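PDB 6BJV: RNA silencing suppressor p19 from Carnation Italian ringspot virus, which suppresses RNA silencing in the host plant by binding short interfering RNAs as a homodimer, acting as a molecular caliper that selects duplexes by length. Local coordinates for residues 32-37 against 70-75; 88-93 against 136-141. All blocks are in the same frame, centred on the assembly; numbering follows the deposited sequence.

Contact 1: residues 32-37 against 70-75. With nucleotides of chain D.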
ATOM      1  N   LEU A  32      13.206  16.465  -5.389  1.00 58.42           N
ATOM      2  CA  LEU A  32      12.472  17.717  -5.386  1.00 61.46           C
ATOM      3  C   LEU A  32      12.325  18.237  -3.960  1.00 61.38           C
ATOM      4  O   LEU A  32      12.173  17.439  -3.028  1.00 60.99           O
ATOM      5  CB  LEU A  32      11.080  17.548  -6.008  1.00 64.28           C
ATOM      6  CG  LEU A  32      11.031  17.110  -7.473  1.00 65.45           C
ATOM      7  CD1 LEU A  32       9.588  16.929  -7.919  1.00 66.45           C
ATOM      8  CD2 LEU A  32      11.744  18.111  -8.369  1.00 67.12           C
ATOM      9  N   PRO A  33      12.363  19.552  -3.751  1.00 56.95           N
ATOM     10  CA  PRO A  33      12.179  20.082  -2.396  1.00 56.40           C
ATOM     11  C   PRO A  33      10.746  19.897  -1.920  1.00 58.03           C
ATOM     12  O   PRO A  33       9.847  19.511  -2.670  1.00 59.47           O
ATOM     13  CB  PRO A  33      12.531  21.571  -2.530  1.00 57.34           C
ATOM     14  CG  PRO A  33      13.168  21.716  -3.870  1.00 58.06           C
ATOM     15  CD  PRO A  33      12.603  20.632  -4.719  1.00 58.29           C
ATOM     16  N   ASP A  34      10.542  20.189  -0.639  1.00 52.29           N
ATOM     17  CA  ASP A  34       9.220  20.101  -0.040  1.00 53.59           C
ATOM     18  C   ASP A  34       8.388  21.321  -0.419  1.00 55.48           C
ATOM     19  O   ASP A  34       8.903  22.439  -0.510  1.00 55.80           O
ATOM     20  CB  ASP A  34       9.333  19.989   1.480  1.00 52.01           C
ATOM     21  CG  ASP A  34       7.985  19.875   2.158  1.00 52.90           C
ATOM     22  OD1 ASP A  34       7.358  18.800   2.060  1.00 53.23           O
ATOM     23  OD2 ASP A  34       7.554  20.857   2.797  1.00 53.31           O
ATOM     24  N   GLU A  35       7.091  21.096  -0.646  1.00 51.06           N
ATOM     25  CA  GLU A  35       6.170  22.154  -1.042  1.00 52.65           C
ATOM     26  C   GLU A  35       4.944  22.180  -0.133  1.00 53.22           C
ATOM     27  O   GLU A  35       3.842  22.501  -0.581  1.00 53.93           O
ATOM     28  CB  GLU A  35       5.745  21.987  -2.503  1.00 53.40           C
ATOM     29  CG  GLU A  35       6.901  22.006  -3.496  1.00 53.40           C
ATOM     30  CD  GLU A  35       6.480  21.605  -4.900  1.00 54.64           C
ATOM     31  OE1 GLU A  35       5.413  20.973  -5.051  1.00 54.84           O
ATOM     32  OE2 GLU A  35       7.220  21.923  -5.857  1.00 55.38           O
ATOM     33  N   SER A  36       5.123  21.847   1.141  1.00 62.24           N
ATOM     34  CA  SER A  36       3.997  21.825   2.065  1.00 62.48           C
ATOM     35  C   SER A  36       3.385  23.220   2.160  1.00 62.03           C
ATOM     36  O   SER A  36       4.112  24.194   2.399  1.00 61.91           O
ATOM     37  CB  SER A  36       4.438  21.357   3.451  1.00 61.95           C
ATOM     38  OG  SER A  36       5.046  20.082   3.390  1.00 61.43           O
ATOM     39  N   PRO A  37       2.073  23.363   1.985  1.00 56.36           N
ATOM     40  CA  PRO A  37       1.465  24.690   2.105  1.00 56.25           C
ATOM     41  C   PRO A  37       1.403  25.142   3.554  1.00 54.54           C
ATOM     42  O   PRO A  37       1.326  24.333   4.482  1.00 53.13           O
ATOM     43  CB  PRO A  37       0.063  24.487   1.524  1.00 56.43           C
ATOM     44  CG  PRO A  37      -0.246  23.065   1.840  1.00 55.60           C
ATOM     45  CD  PRO A  37       1.064  22.324   1.710  1.00 55.88           C
ATOM     46  N   PHE A  70      11.767   9.608   5.336  1.00 39.96           N
ATOM     47  CA  PHE A  70      11.745  10.872   4.617  1.00 39.48           C
ATOM     48  C   PHE A  70      10.331  11.143   4.118  1.00 37.17           C
ATOM     49  O   PHE A  70       9.559  10.214   3.864  1.00 36.25           O
ATOM     50  CB  PHE A  70      12.711  10.853   3.430  1.00 40.90           C
ATOM     51  CG  PHE A  70      14.142  10.595   3.810  1.00 44.26           C
ATOM     52  CD1 PHE A  70      14.597   9.302   4.007  1.00 45.63           C
ATOM     53  CD2 PHE A  70      15.035  11.643   3.955  1.00 46.92           C
ATOM     54  CE1 PHE A  70      15.917   9.061   4.350  1.00 49.66           C
ATOM     55  CE2 PHE A  70      16.352  11.410   4.297  1.00 51.54           C
ATOM     56  CZ  PHE A  70      16.794  10.117   4.495  1.00 53.06           C
ATOM     57  N   LYS A  71       9.995  12.424   3.969  1.00 49.58           N
ATOM     58  CA  LYS A  71       8.646  12.816   3.586  1.00 48.40           C
ATOM     59  C   LYS A  71       8.678  14.037   2.679  1.00 48.57           C
ATOM     60  O   LYS A  71       9.485  14.949   2.872  1.00 49.40           O
ATOM     61  CB  LYS A  71       7.789  13.104   4.823  1.00 48.04           C
ATOM     62  CG  LYS A  71       7.222  11.853   5.467  1.00 47.66           C
ATOM     63  CD  LYS A  71       6.648  12.125   6.844  1.00 47.45           C
ATOM     64  CE  LYS A  71       6.088  10.853   7.454  1.00 47.31           C
ATOM     65  NZ  LYS A  71       5.677  11.046   8.868  1.00 49.37           N
ATOM     66  N   ARG A  72       7.784  14.041   1.691  1.00 46.27           N
ATOM     67  CA  ARG A  72       7.635  15.154   0.767  1.00 47.28           C
ATOM     68  C   ARG A  72       6.157  15.433   0.541  1.00 48.78           C
ATOM     69  O   ARG A  72       5.328  14.519   0.550  1.00 49.06           O
ATOM     70  CB  ARG A  72       8.306  14.874  -0.587  1.00 47.87           C
ATOM     71  CG  ARG A  72       9.799  15.132  -0.628  1.00 48.33           C
ATOM     72  CD  ARG A  72      10.113  16.607  -0.465  1.00 50.52           C
ATOM     73  NE  ARG A  72      11.539  16.878  -0.614  1.00 53.87           N
ATOM     74  CZ  ARG A  72      12.456  16.566   0.295  1.00 54.75           C
ATOM     75  NH1 ARG A  72      12.103  15.958   1.421  1.00 52.74           N
ATOM     76  NH2 ARG A  72      13.731  16.856   0.074  1.00 57.98           N
ATOM     77  N   TYR A  73       5.840  16.710   0.335  1.00 48.38           N
ATOM     78  CA  TYR A  73       4.517  17.139  -0.108  1.00 50.47           C
ATOM     79  C   TYR A  73       4.713  17.984  -1.358  1.00 51.92           C
ATOM     80  O   TYR A  73       5.279  19.079  -1.287  1.00 52.51           O
ATOM     81  CB  TYR A  73       3.786  17.930   0.978  1.00 50.77           C
ATOM     82  CG  TYR A  73       2.344  18.237   0.637  1.00 52.87           C
ATOM     83  CD1 TYR A  73       2.022  19.208  -0.305  1.00 54.36           C
ATOM     84  CD2 TYR A  73       1.303  17.560   1.257  1.00 53.47           C
ATOM     85  CE1 TYR A  73       0.707  19.491  -0.621  1.00 55.94           C
ATOM     86  CE2 TYR A  73      -0.015  17.837   0.950  1.00 54.89           C
ATOM     87  CZ  TYR A  73      -0.307  18.804   0.010  1.00 56.07           C
ATOM     88  OH  TYR A  73      -1.617  19.084  -0.301  1.00 57.79           O
ATOM     89  N   LEU A  74       4.254  17.477  -2.496  1.00 50.13           N
ATOM     90  CA  LEU A  74       4.401  18.155  -3.773  1.00 51.48           C
ATOM     91  C   LEU A  74       3.043  18.630  -4.271  1.00 53.34           C
ATOM     92  O   LEU A  74       2.011  18.011  -3.997  1.00 53.32           O
ATOM     93  CB  LEU A  74       5.039  17.233  -4.815  1.00 52.18           C
ATOM     94  CG  LEU A  74       6.384  16.627  -4.415  1.00 50.52           C
ATOM     95  CD1 LEU A  74       6.794  15.555  -5.403  1.00 51.09           C
ATOM     96  CD2 LEU A  74       7.458  17.699  -4.315  1.00 50.71           C
ATOM     97  N   ARG A  75       3.055  19.738  -5.006  1.00 54.14           N
ATOM     98  CA  ARG A  75       1.832  20.280  -5.576  1.00 56.21           C
ATOM     99  C   ARG A  75       1.513  19.563  -6.880  1.00 58.62           C
ATOM    100  O   ARG A  75       2.407  19.261  -7.675  1.00 59.91           O
ATOM    101  CB  ARG A  75       1.979  21.784  -5.812  1.00 58.03           C
ATOM    102  CG  ARG A  75       2.577  22.532  -4.627  1.00 57.32           C
ATOM    103  CD  ARG A  75       1.657  23.620  -4.110  1.00 59.30           C
ATOM    104  NE  ARG A  75       2.166  24.205  -2.872  1.00 59.69           N
ATOM    105  CZ  ARG A  75       1.727  25.339  -2.334  1.00 63.35           C
ATOM    106  NH1 ARG A  75       0.763  26.036  -2.922  1.00 68.66           N
ATOM    107  NH2 ARG A  75       2.261  25.781  -1.204  1.00 64.74           N
TER
ATOM    108  OP3   C D   1      -3.663  16.151   4.900  1.00 64.77           O
ATOM    109  P     C D   1      -3.988  17.549   4.533  1.00 65.04           P
ATOM    110  OP1   C D   1      -4.180  17.600   3.062  1.00 67.18           O
ATOM    111  OP2   C D   1      -5.087  18.015   5.415  1.00 65.29           O
ATOM    112  O5'   C D   1      -2.715  18.439   4.873  1.00 63.63           O
ATOM    113  C5'   C D   1      -1.812  18.839   3.854  1.00 64.30           C
ATOM    114  C4'   C D   1      -0.837  19.868   4.361  1.00 63.71           C
ATOM    115  O4'   C D   1      -1.544  21.096   4.686  1.00 64.27           O
ATOM    116  C3'   C D   1      -0.107  19.514   5.647  1.00 63.04           C
ATOM    117  O3'   C D   1       0.996  18.647   5.447  1.00 62.90           O
ATOM    118  C2'   C D   1       0.274  20.882   6.193  1.00 63.07           C
ATOM    119  O2'   C D   1       1.408  21.408   5.516  1.00 63.14           O
ATOM    120  C1'   C D   1      -0.959  21.702   5.819  1.00 63.73           C
ATOM    121  N1    C D   1      -1.954  21.714   6.913  1.00 64.00           N
ATOM    122  C2    C D   1      -1.703  22.506   8.033  1.00 64.06           C
ATOM    123  O2    C D   1      -0.661  23.178   8.069  1.00 63.53           O
ATOM    124  N3    C D   1      -2.596  22.524   9.049  1.00 65.33           N
ATOM    125  C4    C D   1      -3.704  21.787   8.971  1.00 65.63           C
ATOM    126  N4    C D   1      -4.554  21.838   9.999  1.00 66.36           N
ATOM    127  C5    C D   1      -3.986  20.965   7.840  1.00 65.32           C
ATOM    128  C6    C D   1      -3.091  20.958   6.844  1.00 64.75           C
TER
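L32 meets strand 68-75 with both its carbonyl and its side chain, the latter crossing L74 at about a right angle. R72 NE donates to L32 O over 2.6 Å, lying in the carbonyl plane, and the acceptor sits at the edge of the guanidinium. The bend at chi2 of R72 (-66°) brings NE to this loop carbonyl, while NH1 donates back to K71 O of its own strand and NH2 forms a salt bridge with E17. P33 rests its carbonyl oxygen on L74 CD2. D34 then works in two directions. OD1 accepts from Y73 N at 3.1 Å, and OD2 closes an Asx turn by taking S36 N from above the carboxylate plane and S36 OG on its syn lone pair; R18 NE forms a salt bridge with D34 OD1. At E35 the backbone N donates to Y73 O (2.8 Å), and the side chain reaches over so that OE1 receives R75 N in a nearly straight bond of 2.7 Å. P37 lays CD over one face of the Y73 ring, 4.0 Å from the centroid, and its carbonyl takes the 2'-hydroxyl of cytidine C1 of chain D, whose C5' lies 3.6 Å from Y73 CE2. The loop thus crosses the outer strand of the sheet, paired with 58-65, and leads into helix 39-45, where E41 forms a salt bridge with R75.

Contact 2: residues 88-93 against 136-141; sequences GSWTGD and MAIRSK
Helix-on-sheet packing is the setting here: W90, in the turn between helices 80-87 and 92-99, extends its indole to helix 130-144, which lies against the four-stranded antiparallel sheet of the p19 core. The benzo end of the ring system does the touching. W90 CH2 comes within 3.4 Å of I138 CA, while A137 C lies at the ring edge, near its plane, and the methyl CB of A137 is 4.1 Å from W90 CH2. I138 approaches differently. With CG1 anti to the backbone N (chi1 -177°), its branch swings over the indole and sets CD1 above one face, 3.8 Å from the plane and offset toward the rim, a CH-pi contact with the six-membered ring. One isoleucine therefore meets the tryptophan with CA and CB at CH2 and with CD1 over the face. The chi1 of W90, 57°, places CG between the backbone N and the carbonyl carbon and directs the ring to the helix.

W63 and Y112, on strands of the sheet, also meet the indole: W63 packs edge-to-face with it, and the ring of Y112 meets it with the planes at about 65°. The pyrrole side is more polar, since W90 NE1 makes a weak hydrogen bond to E61. K141 runs past the indole in the opposite direction, fully extended from the helix, which carries its ammonium to the start of the turn. There it bonds to the carbonyl oxygen of V86, with a long, weak ion pair to E61. The other carboxylate oxygen of E61 is hydrogen-bonded to S89 OG. The lysine completes its span with NZ resting 3.3 Å from S89 CB.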
ATOM      1  N   GLY A  88       9.182  12.894 -11.242  1.00 77.45           N
ATOM      2  CA  GLY A  88      10.592  13.085 -10.990  1.00 80.41           C
ATOM      3  C   GLY A  88      10.943  13.323  -9.541  1.00 80.24           C
ATOM      4  O   GLY A  88      12.097  13.632  -9.234  1.00 82.59           O
ATOM      5  N   SER A  89       9.972  13.188  -8.633  1.00 65.22           N
ATOM      6  CA  SER A  89      10.246  13.374  -7.213  1.00 65.18           C
ATOM      7  C   SER A  89      11.349  12.444  -6.732  1.00 65.23           C
ATOM      8  O   SER A  89      12.129  12.810  -5.845  1.00 66.14           O
ATOM      9  CB  SER A  89       8.974  13.140  -6.402  1.00 62.14           C
ATOM     10  OG  SER A  89       9.192  13.395  -5.026  1.00 62.76           O
ATOM     11  N   TRP A  90      11.423  11.240  -7.293  1.00 66.28           N
ATOM     12  CA  TRP A  90      12.472  10.290  -6.957  1.00 66.90           C
ATOM     13  C   TRP A  90      12.554   9.258  -8.069  1.00 64.99           C
ATOM     14  O   TRP A  90      11.530   8.855  -8.623  1.00 61.52           O
ATOM     15  CB  TRP A  90      12.204   9.603  -5.613  1.00 66.16           C
ATOM     16  CG  TRP A  90      10.886   8.895  -5.559  1.00 60.45           C
ATOM     17  CD1 TRP A  90       9.721   9.375  -5.034  1.00 56.45           C
ATOM     18  CD2 TRP A  90      10.594   7.581  -6.051  1.00 56.04           C
ATOM     19  NE1 TRP A  90       8.723   8.440  -5.167  1.00 49.32           N
ATOM     20  CE2 TRP A  90       9.232   7.331  -5.789  1.00 49.22           C
ATOM     21  CE3 TRP A  90      11.352   6.592  -6.686  1.00 57.27           C
ATOM     22  CZ2 TRP A  90       8.613   6.133  -6.140  1.00 46.95           C
ATOM     23  CZ3 TRP A  90      10.734   5.404  -7.035  1.00 52.62           C
ATOM     24  CH2 TRP A  90       9.379   5.185  -6.761  1.00 49.78           C
ATOM     25  N   THR A  91      13.772   8.846  -8.392  1.00 68.95           N
ATOM     26  CA  THR A  91      14.018   7.808  -9.378  1.00 68.78           C
ATOM     27  C   THR A  91      14.569   6.568  -8.679  1.00 68.30           C
ATOM     28  O   THR A  91      14.744   6.537  -7.458  1.00 69.08           O
ATOM     29  CB  THR A  91      14.973   8.310 -10.467  1.00 73.48           C
ATOM     30  OG1 THR A  91      15.309   7.230 -11.348  1.00 78.13           O
ATOM     31  CG2 THR A  91      16.248   8.883  -9.864  1.00 75.99           C
ATOM     32  N   GLY A  92      14.826   5.526  -9.472  1.00 74.91           N
ATOM     33  CA  GLY A  92      15.341   4.291  -8.906  1.00 76.11           C
ATOM     34  C   GLY A  92      16.719   4.457  -8.294  1.00 81.17           C
ATOM     35  O   GLY A  92      17.027   3.856  -7.262  1.00 83.12           O
ATOM     36  N   ASP A  93      17.566   5.276  -8.920  1.00 93.60           N
ATOM     37  CA  ASP A  93      18.917   5.472  -8.407  1.00 96.09           C
ATOM     38  C   ASP A  93      18.910   6.321  -7.142  1.00 96.36           C
ATOM     39  O   ASP A  93      19.685   6.067  -6.213  1.00 97.43           O
ATOM     40  CB  ASP A  93      19.793   6.119  -9.480  1.00100.09           C
ATOM     41  CG  ASP A  93      19.762   5.360 -10.793  1.00104.28           C
ATOM     42  OD1 ASP A  93      19.336   4.185 -10.791  1.00103.31           O
ATOM     43  OD2 ASP A  93      20.166   5.938 -11.824  1.00108.69           O
ATOM     44  N   MET A 136       7.606  -1.389  -8.364  1.00 69.24           N
ATOM     45  CA  MET A 136       6.205  -1.482  -7.975  1.00 69.62           C
ATOM     46  C   MET A 136       5.690  -0.171  -7.395  1.00 67.57           C
ATOM     47  O   MET A 136       4.501   0.137  -7.531  1.00 68.85           O
ATOM     48  CB  MET A 136       6.016  -2.609  -6.960  1.00 69.69           C
ATOM     49  CG  MET A 136       4.565  -2.886  -6.609  1.00 70.42           C
ATOM     50  SD  MET A 136       3.613  -3.436  -8.035  1.00 75.14           S
ATOM     51  CE  MET A 136       1.942  -3.289  -7.410  1.00 76.63           C
ATOM     52  N   ALA A 137       6.564   0.610  -6.757  1.00 66.36           N
ATOM     53  CA  ALA A 137       6.132   1.854  -6.133  1.00 64.41           C
ATOM     54  C   ALA A 137       6.052   2.995  -7.140  1.00 63.48           C
ATOM     55  O   ALA A 137       5.142   3.828  -7.064  1.00 62.12           O
ATOM     56  CB  ALA A 137       7.083   2.224  -4.995  1.00 60.74           C
ATOM     57  N   ILE A 138       6.992   3.053  -8.087  1.00 79.75           N
ATOM     58  CA  ILE A 138       7.025   4.171  -9.027  1.00 79.41           C
ATOM     59  C   ILE A 138       5.760   4.195  -9.873  1.00 81.73           C
ATOM     60  O   ILE A 138       5.193   5.263 -10.135  1.00 81.43           O
ATOM     61  CB  ILE A 138       8.292   4.106  -9.902  1.00 80.87           C
ATOM     62  CG1 ILE A 138       8.374   5.323 -10.833  1.00 81.34           C
ATOM     63  CG2 ILE A 138       8.328   2.824 -10.723  1.00 84.29           C
ATOM     64  CD1 ILE A 138       8.547   6.648 -10.114  1.00 78.60           C
ATOM     65  N   ARG A 139       5.297   3.028 -10.316  1.00 75.31           N
ATOM     66  CA  ARG A 139       4.113   2.980 -11.160  1.00 77.43           C
ATOM     67  C   ARG A 139       2.826   2.940 -10.351  1.00 77.39           C
ATOM     68  O   ARG A 139       1.799   3.451 -10.813  1.00 77.23           O
ATOM     69  CB  ARG A 139       4.176   1.776 -12.105  1.00 80.67           C
ATOM     70  CG  ARG A 139       4.003   0.427 -11.438  1.00 82.39           C
ATOM     71  CD  ARG A 139       4.272  -0.701 -12.424  1.00 86.13           C
ATOM     72  NE  ARG A 139       3.807  -0.386 -13.773  1.00 88.75           N
ATOM     73  CZ  ARG A 139       2.528  -0.281 -14.128  1.00 89.89           C
ATOM     74  NH1 ARG A 139       1.565  -0.454 -13.233  1.00 89.00           N
ATOM     75  NH2 ARG A 139       2.213   0.011 -15.382  1.00 92.01           N
ATOM     76  N   SER A 140       2.851   2.351  -9.152  1.00 70.31           N
ATOM     77  CA  SER A 140       1.730   2.523  -8.236  1.00 71.02           C
ATOM     78  C   SER A 140       1.467   3.999  -7.973  1.00 67.35           C
ATOM     79  O   SER A 140       0.313   4.407  -7.803  1.00 67.25           O
ATOM     80  CB  SER A 140       2.002   1.792  -6.922  1.00 70.87           C
ATOM     81  OG  SER A 140       2.099   0.393  -7.124  1.00 74.33           O
ATOM     82  N   LYS A 141       2.526   4.811  -7.938  1.00 73.70           N
ATOM     83  CA  LYS A 141       2.369   6.256  -7.844  1.00 70.83           C
ATOM     84  C   LYS A 141       1.719   6.827  -9.098  1.00 72.93           C
ATOM     85  O   LYS A 141       1.031   7.851  -9.026  1.00 72.34           O
ATOM     86  CB  LYS A 141       3.735   6.901  -7.607  1.00 67.93           C
ATOM     87  CG  LYS A 141       3.726   8.416  -7.505  1.00 65.68           C
ATOM     88  CD  LYS A 141       5.144   8.954  -7.407  1.00 63.64           C
ATOM     89  CE  LYS A 141       5.161  10.459  -7.245  1.00 62.84           C
ATOM     90  NZ  LYS A 141       6.550  10.989  -7.193  1.00 62.97           N
TER

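Overall arrangement
The two contacts illustrate how chemistry follows position in a fold. Contact 1 is partly buried and lies at the outer strand 68-75, beside the first nucleotide of chain D; it is stitched mainly by backbone groups, carboxylates and arginines, with one proline-aromatic contact beside the nucleotide. Contact 2 is buried, about 12 Å from the nucleic acid at its nearest atom, and joins an interhelical turn to helix 130-144 mainly through aromatic and apolar packing, with one extended lysine whose ammonium is bonded to V86. Different elements are held, yet the contacts touch: L74 CD1 lies 3.2 Å from S89 OG, and L32 CD1 packs on S89 CA. Their centres are about 15 Å apart.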